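Local coordinates for putative hexulose 6 phosphate synthase (PDB 3F4W), which is a putative synthase with a TIM-barrel fold, belonging to the orotidine 5'-phosphate decarboxylase/HUMPS family, at residues D129-T135 with A160-G166; K145-I151 with D175-P181. All coordinates share one frame; numbering follows the deposited sequence.

Contact 1: residues D129-T135 with A160-G166; sequences DMLAVHT and ARIAVAG
Met-130 to His-134 and Arg-161 to Ala-165 pair as neighbouring parallel strands of a TIM barrel, the sixth and seventh in its order. Six backbone hydrogen bonds join them, from Arg-161 N to Asp-129 O at one end to Thr-135 N to Ala-165 O at the other. Each bonding carbonyl also receives a CA-H contact, such as Ala-132 CA to Ala-163 O at 3.3 Å.

Apolar contacts lie on both faces. Leu-131, Val-133, Ile-162 and Val-164 point outward. The first three meet helix 147-156, while Val-164 packs under Pro-146, Tyr-176 and Pro-181. Here Val-133 CG2 meets Val-164 CG2 at 3.5 Å, side by side, and Leu-131 CD1 reaches Ala-160 CB at 3.7 Å. On the barrel interior, Ala-132 CB touches Ala-163 CB at 3.8 Å.

Long side chains add a contact on this interior face. Met-130 and Arg-161 run alongside each other, both with CG anti to the backbone N (chi1 -177° and -167°). Met-130 SD lies 3.6 Å from Arg-161 CD, and Met-130 CE sits over one face of the guanidinium.

Polar contacts gather at the strands' C-terminal end. His-134 ND1 bonds to Asp-109 OD1, and NE2 bonds to a malonate ion, probably from the crystallisation liquor, though it may mark a pocket. In this crystal the two bonds hold the ring's rotation. His-134 CD2 packs on Ala-165 CB at 3.6 Å.

Contact 2: residues K145-I151 with D175-P181; sequences KPIDDLI and DYALLGP
Tyr-176 reaches across to Pro-146, Ile-147 and Leu-150, joining two parts of the outer helical layer of the TIM barrel. Segment 145-151 carries the early part of helix 147-156. Segment 175-181 runs from helix 173-177 into the turn toward strand 183-186. The contact is mainly apolar.

The tight part is built round the tyrosine. Its CG lies anti to the carbonyl carbon (chi1 -67°), and the ring extends to Pro-146 and Ile-147. Ile-147 CD1 sits over one face of the ring in a CH-pi contact, 4.1 Å from the centroid and 14° off the normal. Ile-147 CB approaches Tyr-176 CE1 at 3.6 Å. Leu-150 takes a different place. Leu-150 CD2 lies at the ring edge, in plane, 3.8 Å from Tyr-176 CD1. At the far end of the ring, Pro-146 and Tyr-176 cross at about a right angle, with Pro-146 CD only 3.1 Å from Tyr-176 OH. Inward, Val-164 of strand 161-165 also touches Tyr-176, Pro-146 and Pro-181.

The outer side is looser. Leu-179 is exposed. Leu-179 CD1 lies 4.0 Å from both Ile-147 CG1 and Leu-150 CD2, and Ile-151 CG1 is a little farther. Asp-175 offers only CB to Ile-147 CD1. Lys-145 NZ and Asp-175 OD1 carry opposite charges but remain 6.2 Å apart. Gly-180, with positive phi, closes a type I turn from Ala-177 and redirects the chain inward to Pro-181. Back on the buried side, Leu-150 CD2 meets Pro-181 CG at 4.0 Å.

Contact 1 belongs to the barrel core, whereas contact 2 is partly buried in the surrounding helical layer. Along the chain their segments alternate: strand 130-134, helix 147-156, strand 161-165, then helix 173-177. Backbone hydrogen bonds hold the strands of 129-135 and 160-166 together. Segments 145-151 and 175-181 rely on side-chain packing, becoming more exposed outward. Leu-150 connects the two layers, touching Val-133 and Ile-162 beneath it. Pro-146 makes the direct junction at the C-terminal strand ends: its CG lies 3.2 Å from Ala-165 O, and its CA lies 3.2 Å from Thr-135 OG1.

Contact 1: residues D129-T135 with A160-G166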
ATOM      1  N   ASP A 129      -5.826  -6.935  17.096  1.00 21.81           N
ATOM      2  CA  ASP A 129      -6.528  -6.336  18.218  1.00 26.65           C
ATOM      3  C   ASP A 129      -7.576  -5.335  17.744  1.00 25.49           C
ATOM      4  O   ASP A 129      -8.502  -4.993  18.479  1.00 21.00           O
ATOM      5  CB  ASP A 129      -5.499  -5.598  19.081  1.00 28.56           C
ATOM      6  CG  ASP A 129      -5.802  -5.684  20.550  1.00 34.22           C
ATOM      7  OD1 ASP A 129      -6.994  -5.782  20.906  1.00 47.67           O
ATOM      8  OD2 ASP A 129      -4.846  -5.654  21.353  1.00 37.45           O
ATOM      9  N   MET A 130      -7.409  -4.853  16.519  1.00 17.09           N
ATOM     10  CA  MET A 130      -8.277  -3.817  15.978  1.00 19.03           C
ATOM     11  C   MET A 130      -8.435  -4.004  14.481  1.00 17.07           C
ATOM     12  O   MET A 130      -7.445  -4.060  13.747  1.00 18.39           O
ATOM     13  CB  MET A 130      -7.688  -2.439  16.270  1.00 17.66           C
ATOM     14  CG  MET A 130      -8.551  -1.272  15.823  1.00 15.64           C
ATOM     15  SD  MET A 130      -8.054   0.252  16.651  1.00 21.06           S
ATOM     16  CE  MET A 130      -9.231   1.409  15.954  1.00 16.74           C
ATOM     17  N   LEU A 131      -9.681  -4.097  14.031  1.00 15.89           N
ATOM     18  CA  LEU A 131      -9.973  -4.387  12.634  1.00 16.26           C
ATOM     19  C   LEU A 131     -10.907  -3.325  12.081  1.00 13.90           C
ATOM     20  O   LEU A 131     -11.811  -2.859  12.774  1.00 16.93           O
ATOM     21  CB  LEU A 131     -10.634  -5.762  12.499  1.00 15.56           C
ATOM     22  CG  LEU A 131     -10.017  -6.922  13.288  1.00 15.53           C
ATOM     23  CD1 LEU A 131     -10.935  -8.144  13.268  1.00 16.75           C
ATOM     24  CD2 LEU A 131      -8.620  -7.268  12.765  1.00 15.11           C
ATOM     25  N   ALA A 132     -10.694  -2.955  10.828  1.00 11.91           N
ATOM     26  CA  ALA A 132     -11.527  -1.955  10.185  1.00 13.16           C
ATOM     27  C   ALA A 132     -12.198  -2.584   8.986  1.00 13.66           C
ATOM     28  O   ALA A 132     -11.516  -3.064   8.081  1.00 14.22           O
ATOM     29  CB  ALA A 132     -10.683  -0.767   9.745  1.00 13.92           C
ATOM     30  N   VAL A 133     -13.524  -2.603   8.971  1.00 14.41           N
ATOM     31  CA  VAL A 133     -14.213  -2.988   7.752  1.00 14.01           C
ATOM     32  C   VAL A 133     -14.184  -1.762   6.857  1.00 15.83           C
ATOM     33  O   VAL A 133     -14.359  -0.637   7.326  1.00 13.83           O
ATOM     34  CB  VAL A 133     -15.667  -3.478   7.992  1.00 18.49           C
ATOM     35  CG1 VAL A 133     -15.874  -3.870   9.447  1.00 19.20           C
ATOM     36  CG2 VAL A 133     -16.674  -2.433   7.556  1.00 20.71           C
ATOM     37  N   HIS A 134     -13.933  -1.976   5.574  1.00 16.23           N
ATOM     38  CA  HIS A 134     -13.660  -0.872   4.673  1.00 14.54           C
ATOM     39  C   HIS A 134     -14.074  -1.177   3.241  1.00 16.23           C
ATOM     40  O   HIS A 134     -13.516  -2.060   2.596  1.00 14.92           O
ATOM     41  CB  HIS A 134     -12.168  -0.532   4.722  1.00 16.54           C
ATOM     42  CG  HIS A 134     -11.814   0.745   4.029  1.00 17.88           C
ATOM     43  ND1 HIS A 134     -10.512   1.108   3.765  1.00 19.49           N
ATOM     44  CD2 HIS A 134     -12.590   1.741   3.540  1.00 16.67           C
ATOM     45  CE1 HIS A 134     -10.500   2.279   3.151  1.00 19.99           C
ATOM     46  NE2 HIS A 134     -11.749   2.682   3.001  1.00 17.13           N
ATOM     47  N   THR A 135     -15.067  -0.444   2.760  1.00 13.44           N
ATOM     48  CA  THR A 135     -15.376  -0.424   1.342  1.00 13.81           C
ATOM     49  C   THR A 135     -14.621   0.762   0.757  1.00 15.04           C
ATOM     50  O   THR A 135     -14.874   1.908   1.128  1.00 15.14           O
ATOM     51  CB  THR A 135     -16.887  -0.270   1.107  1.00 13.27           C
ATOM     52  OG1 THR A 135     -17.563  -1.420   1.627  1.00 17.10           O
ATOM     53  CG2 THR A 135     -17.198  -0.133  -0.376  1.00 14.31           C
ATOM     54  N   ALA A 160     -11.806  -8.070  19.155  1.00 16.67           N
ATOM     55  CA  ALA A 160     -11.283  -6.954  18.374  1.00 22.12           C
ATOM     56  C   ALA A 160     -12.101  -5.669  18.506  1.00 17.12           C
ATOM     57  O   ALA A 160     -13.330  -5.692  18.485  1.00 17.34           O
ATOM     58  CB  ALA A 160     -11.153  -7.349  16.903  1.00 20.55           C
ATOM     59  N   ARG A 161     -11.393  -4.555  18.659  1.00 21.38           N
ATOM     60  CA  ARG A 161     -11.971  -3.229  18.504  1.00 20.68           C
ATOM     61  C   ARG A 161     -12.307  -3.102  17.022  1.00 20.76           C
ATOM     62  O   ARG A 161     -11.600  -3.659  16.182  1.00 19.63           O
ATOM     63  CB  ARG A 161     -10.933  -2.185  18.911  1.00 22.44           C
ATOM     64  CG  ARG A 161     -11.454  -0.776  19.111  1.00 30.31           C
ATOM     65  CD  ARG A 161     -10.314   0.169  19.498  1.00 30.14           C
ATOM     66  NE  ARG A 161     -10.775   1.546  19.656  1.00 32.18           N
ATOM     67  CZ  ARG A 161      -9.976   2.608  19.695  1.00 36.11           C
ATOM     68  NH1 ARG A 161      -8.659   2.471  19.583  1.00 31.29           N
ATOM     69  NH2 ARG A 161     -10.499   3.815  19.841  1.00 38.36           N
ATOM     70  N   ILE A 162     -13.383  -2.395  16.690  1.00 17.70           N
ATOM     71  CA  ILE A 162     -13.850  -2.355  15.303  1.00 16.38           C
ATOM     72  C   ILE A 162     -14.017  -0.939  14.766  1.00 18.07           C
ATOM     73  O   ILE A 162     -14.621  -0.087  15.414  1.00 17.69           O
ATOM     74  CB  ILE A 162     -15.197  -3.089  15.135  1.00 18.26           C
ATOM     75  CG1 ILE A 162     -15.097  -4.533  15.635  1.00 18.62           C
ATOM     76  CG2 ILE A 162     -15.651  -3.049  13.678  1.00 16.17           C
ATOM     77  CD1 ILE A 162     -14.106  -5.388  14.870  1.00 22.60           C
ATOM     78  N   ALA A 163     -13.483  -0.705  13.569  1.00 17.77           N
ATOM     79  CA  ALA A 163     -13.681   0.554  12.861  1.00 15.71           C
ATOM     80  C   ALA A 163     -14.448   0.299  11.570  1.00 12.73           C
ATOM     81  O   ALA A 163     -14.481  -0.825  11.069  1.00 14.09           O
ATOM     82  CB  ALA A 163     -12.339   1.223  12.567  1.00 16.16           C
ATOM     83  N   VAL A 164     -15.083   1.338  11.037  1.00 12.15           N
ATOM     84  CA  VAL A 164     -15.798   1.206   9.773  1.00 15.00           C
ATOM     85  C   VAL A 164     -15.633   2.440   8.884  1.00 14.63           C
ATOM     86  O   VAL A 164     -15.743   3.579   9.344  1.00 14.79           O
ATOM     87  CB  VAL A 164     -17.297   0.869   9.985  1.00 15.88           C
ATOM     88  CG1 VAL A 164     -17.986   1.949  10.801  1.00 14.88           C
ATOM     89  CG2 VAL A 164     -17.991   0.668   8.646  1.00 15.16           C
ATOM     90  N   ALA A 165     -15.355   2.192   7.605  1.00 11.99           N
ATOM     91  CA  ALA A 165     -15.154   3.251   6.631  1.00 12.56           C
ATOM     92  C   ALA A 165     -15.796   2.865   5.306  1.00 15.46           C
ATOM     93  O   ALA A 165     -15.809   1.691   4.930  1.00 15.62           O
ATOM     94  CB  ALA A 165     -13.665   3.505   6.430  1.00 12.62           C
ATOM     95  N   GLY A 166     -16.323   3.856   4.599  1.00 11.90           N
ATOM     96  CA  GLY A 166     -16.859   3.623   3.271  1.00 13.34           C
ATOM     97  C   GLY A 166     -17.881   4.656   2.849  1.00 14.96           C
ATOM     98  O   GLY A 166     -19.053   4.338   2.665  1.00 15.96           O
TER

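Contact 2: residues K145-I151 with D175-P181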
ATOM      1  N   LYS A 145     -21.388  -0.239  -0.324  1.00 19.49           N
ATOM      2  CA  LYS A 145     -21.297   0.324   1.018  1.00 18.94           C
ATOM      3  C   LYS A 145     -20.826  -0.725   2.024  1.00 19.71           C
ATOM      4  O   LYS A 145     -20.976  -1.921   1.790  1.00 18.52           O
ATOM      5  CB  LYS A 145     -22.629   0.950   1.437  1.00 19.54           C
ATOM      6  CG  LYS A 145     -23.824   0.028   1.328  1.00 26.06           C
ATOM      7  CD  LYS A 145     -25.125   0.795   1.552  1.00 36.16           C
ATOM      8  CE  LYS A 145     -26.318  -0.147   1.698  1.00 39.66           C
ATOM      9  NZ  LYS A 145     -27.577   0.588   2.019  1.00 42.05           N
ATOM     10  N   PRO A 146     -20.245  -0.271   3.146  1.00 18.62           N
ATOM     11  CA  PRO A 146     -19.591  -1.161   4.115  1.00 19.93           C
ATOM     12  C   PRO A 146     -20.539  -1.858   5.087  1.00 20.67           C
ATOM     13  O   PRO A 146     -20.113  -2.791   5.764  1.00 21.36           O
ATOM     14  CB  PRO A 146     -18.686  -0.212   4.915  1.00 17.77           C
ATOM     15  CG  PRO A 146     -18.857   1.151   4.311  1.00 22.32           C
ATOM     16  CD  PRO A 146     -20.112   1.142   3.524  1.00 16.87           C
ATOM     17  N   ILE A 147     -21.793  -1.427   5.160  1.00 18.63           N
ATOM     18  CA  ILE A 147     -22.669  -1.891   6.235  1.00 19.72           C
ATOM     19  C   ILE A 147     -22.851  -3.415   6.303  1.00 19.38           C
ATOM     20  O   ILE A 147     -22.859  -3.989   7.394  1.00 17.91           O
ATOM     21  CB  ILE A 147     -24.034  -1.156   6.236  1.00 22.94           C
ATOM     22  CG1 ILE A 147     -24.652  -1.201   7.636  1.00 22.91           C
ATOM     23  CG2 ILE A 147     -24.963  -1.727   5.172  1.00 22.94           C
ATOM     24  CD1 ILE A 147     -25.619  -0.075   7.910  1.00 22.97           C
ATOM     25  N   ASP A 148     -22.975  -4.077   5.155  1.00 19.27           N
ATOM     26  CA  ASP A 148     -23.143  -5.527   5.163  1.00 22.55           C
ATOM     27  C   ASP A 148     -21.916  -6.191   5.777  1.00 20.70           C
ATOM     28  O   ASP A 148     -22.039  -7.115   6.580  1.00 20.49           O
ATOM     29  CB  ASP A 148     -23.413  -6.080   3.760  1.00 23.76           C
ATOM     30  CG  ASP A 148     -24.087  -7.451   3.788  1.00 30.88           C
ATOM     31  OD1 ASP A 148     -24.258  -8.019   4.887  1.00 27.57           O
ATOM     32  OD2 ASP A 148     -24.454  -7.960   2.710  1.00 38.21           O
ATOM     33  N   ASP A 149     -20.732  -5.708   5.409  1.00 16.38           N
ATOM     34  CA  ASP A 149     -19.496  -6.236   5.981  1.00 17.07           C
ATOM     35  C   ASP A 149     -19.388  -5.937   7.478  1.00 14.56           C
ATOM     36  O   ASP A 149     -18.877  -6.752   8.241  1.00 17.22           O
ATOM     37  CB  ASP A 149     -18.267  -5.713   5.225  1.00 17.14           C
ATOM     38  CG  ASP A 149     -18.044  -6.432   3.900  1.00 19.80           C
ATOM     39  OD1 ASP A 149     -18.718  -7.454   3.647  1.00 23.88           O
ATOM     40  OD2 ASP A 149     -17.187  -5.980   3.113  1.00 25.81           O
ATOM     41  N   LEU A 150     -19.877  -4.774   7.900  1.00 13.81           N
ATOM     42  CA  LEU A 150     -19.853  -4.428   9.318  1.00 14.48           C
ATOM     43  C   LEU A 150     -20.746  -5.372  10.123  1.00 15.26           C
ATOM     44  O   LEU A 150     -20.397  -5.775  11.232  1.00 14.90           O
ATOM     45  CB  LEU A 150     -20.283  -2.975   9.547  1.00 14.63           C
ATOM     46  CG  LEU A 150     -20.271  -2.510  11.006  1.00 15.34           C
ATOM     47  CD1 LEU A 150     -18.890  -2.689  11.618  1.00 16.31           C
ATOM     48  CD2 LEU A 150     -20.710  -1.063  11.121  1.00 14.31           C
ATOM     49  N   ILE A 151     -21.896  -5.719   9.555  1.00 17.82           N
ATOM     50  CA  ILE A 151     -22.821  -6.650  10.195  1.00 16.11           C
ATOM     51  C   ILE A 151     -22.162  -8.005  10.438  1.00 18.34           C
ATOM     52  O   ILE A 151     -22.233  -8.553  11.535  1.00 19.15           O
ATOM     53  CB  ILE A 151     -24.094  -6.839   9.353  1.00 19.36           C
ATOM     54  CG1 ILE A 151     -24.886  -5.532   9.292  1.00 20.36           C
ATOM     55  CG2 ILE A 151     -24.944  -7.972   9.916  0.50 17.62           C
ATOM     56  CD1 ILE A 151     -26.051  -5.572   8.329  1.00 22.40           C
ATOM     57  N   ASP A 175     -27.107   4.977  10.837  1.00 21.59           N
ATOM     58  CA  ASP A 175     -27.214   3.553  10.515  1.00 23.02           C
ATOM     59  C   ASP A 175     -26.053   2.779  11.124  1.00 22.91           C
ATOM     60  O   ASP A 175     -26.229   1.687  11.660  1.00 22.07           O
ATOM     61  CB  ASP A 175     -27.219   3.338   9.000  1.00 25.48           C
ATOM     62  CG  ASP A 175     -28.415   3.980   8.320  1.00 32.77           C
ATOM     63  OD1 ASP A 175     -28.397   4.114   7.077  1.00 35.32           O
ATOM     64  OD2 ASP A 175     -29.373   4.350   9.029  1.00 32.96           O
ATOM     65  N   TYR A 176     -24.862   3.357  11.035  1.00 19.05           N
ATOM     66  CA  TYR A 176     -23.645   2.700  11.497  1.00 18.58           C
ATOM     67  C   TYR A 176     -23.470   2.804  13.001  1.00 18.62           C
ATOM     68  O   TYR A 176     -23.076   1.838  13.651  1.00 17.57           O
ATOM     69  CB  TYR A 176     -22.426   3.277  10.771  1.00 13.18           C
ATOM     70  CG  TYR A 176     -22.429   2.930   9.302  1.00 14.88           C
ATOM     71  CD1 TYR A 176     -21.872   1.738   8.849  1.00 15.67           C
ATOM     72  CD2 TYR A 176     -23.021   3.774   8.372  1.00 17.63           C
ATOM     73  CE1 TYR A 176     -21.888   1.407   7.508  1.00 16.53           C
ATOM     74  CE2 TYR A 176     -23.044   3.451   7.029  1.00 19.01           C
ATOM     75  CZ  TYR A 176     -22.476   2.266   6.602  1.00 17.58           C
ATOM     76  OH  TYR A 176     -22.500   1.940   5.267  1.00 16.97           O
ATOM     77  N   ALA A 177     -23.763   3.979  13.546  1.00 18.15           N
ATOM     78  CA  ALA A 177     -23.602   4.218  14.972  1.00 19.03           C
ATOM     79  C   ALA A 177     -24.452   3.245  15.779  1.00 21.11           C
ATOM     80  O   ALA A 177     -24.010   2.720  16.803  1.00 20.07           O
ATOM     81  CB  ALA A 177     -23.970   5.656  15.313  1.00 20.51           C
ATOM     82  N   LEU A 178     -25.671   3.005  15.305  1.00 17.95           N
ATOM     83  CA  LEU A 178     -26.603   2.099  15.977  1.00 19.21           C
ATOM     84  C   LEU A 178     -26.038   0.700  16.162  1.00 20.84           C
ATOM     85  O   LEU A 178     -26.433  -0.016  17.081  1.00 22.00           O
ATOM     86  CB  LEU A 178     -27.925   2.013  15.210  1.00 20.06           C
ATOM     87  CG  LEU A 178     -28.907   3.170  15.408  1.00 23.25           C
ATOM     88  CD1 LEU A 178     -29.952   3.198  14.302  1.00 21.19           C
ATOM     89  CD2 LEU A 178     -29.565   3.081  16.778  1.00 31.31           C
ATOM     90  N   LEU A 179     -25.118   0.307  15.286  1.00 20.99           N
ATOM     91  CA  LEU A 179     -24.533  -1.028  15.352  1.00 21.36           C
ATOM     92  C   LEU A 179     -23.413  -1.091  16.384  1.00 21.45           C
ATOM     93  O   LEU A 179     -23.023  -2.170  16.832  1.00 24.22           O
ATOM     94  CB  LEU A 179     -24.027  -1.464  13.976  1.00 20.36           C
ATOM     95  CG  LEU A 179     -25.125  -1.668  12.931  1.00 20.64           C
ATOM     96  CD1 LEU A 179     -24.544  -1.917  11.546  1.00 19.25           C
ATOM     97  CD2 LEU A 179     -26.035  -2.814  13.344  1.00 23.03           C
ATOM     98  N   GLY A 180     -22.890   0.073  16.752  1.00 23.73           N
ATOM     99  CA  GLY A 180     -21.914   0.165  17.819  1.00 21.99           C
ATOM    100  C   GLY A 180     -20.475  -0.164  17.466  1.00 22.80           C
ATOM    101  O   GLY A 180     -19.815  -0.912  18.193  1.00 21.25           O
ATOM    102  N   PRO A 181     -19.966   0.399  16.357  1.00 18.11           N
ATOM    103  CA  PRO A 181     -18.529   0.265  16.098  1.00 17.81           C
ATOM    104  C   PRO A 181     -17.771   1.094  17.127  1.00 17.76           C
ATOM    105  O   PRO A 181     -18.371   1.949  17.775  1.00 20.73           O
ATOM    106  CB  PRO A 181     -18.352   0.895  14.710  1.00 17.22           C
ATOM    107  CG  PRO A 181     -19.739   1.280  14.235  1.00 24.12           C
ATOM    108  CD  PRO A 181     -20.610   1.344  15.433  1.00 18.67           C
TER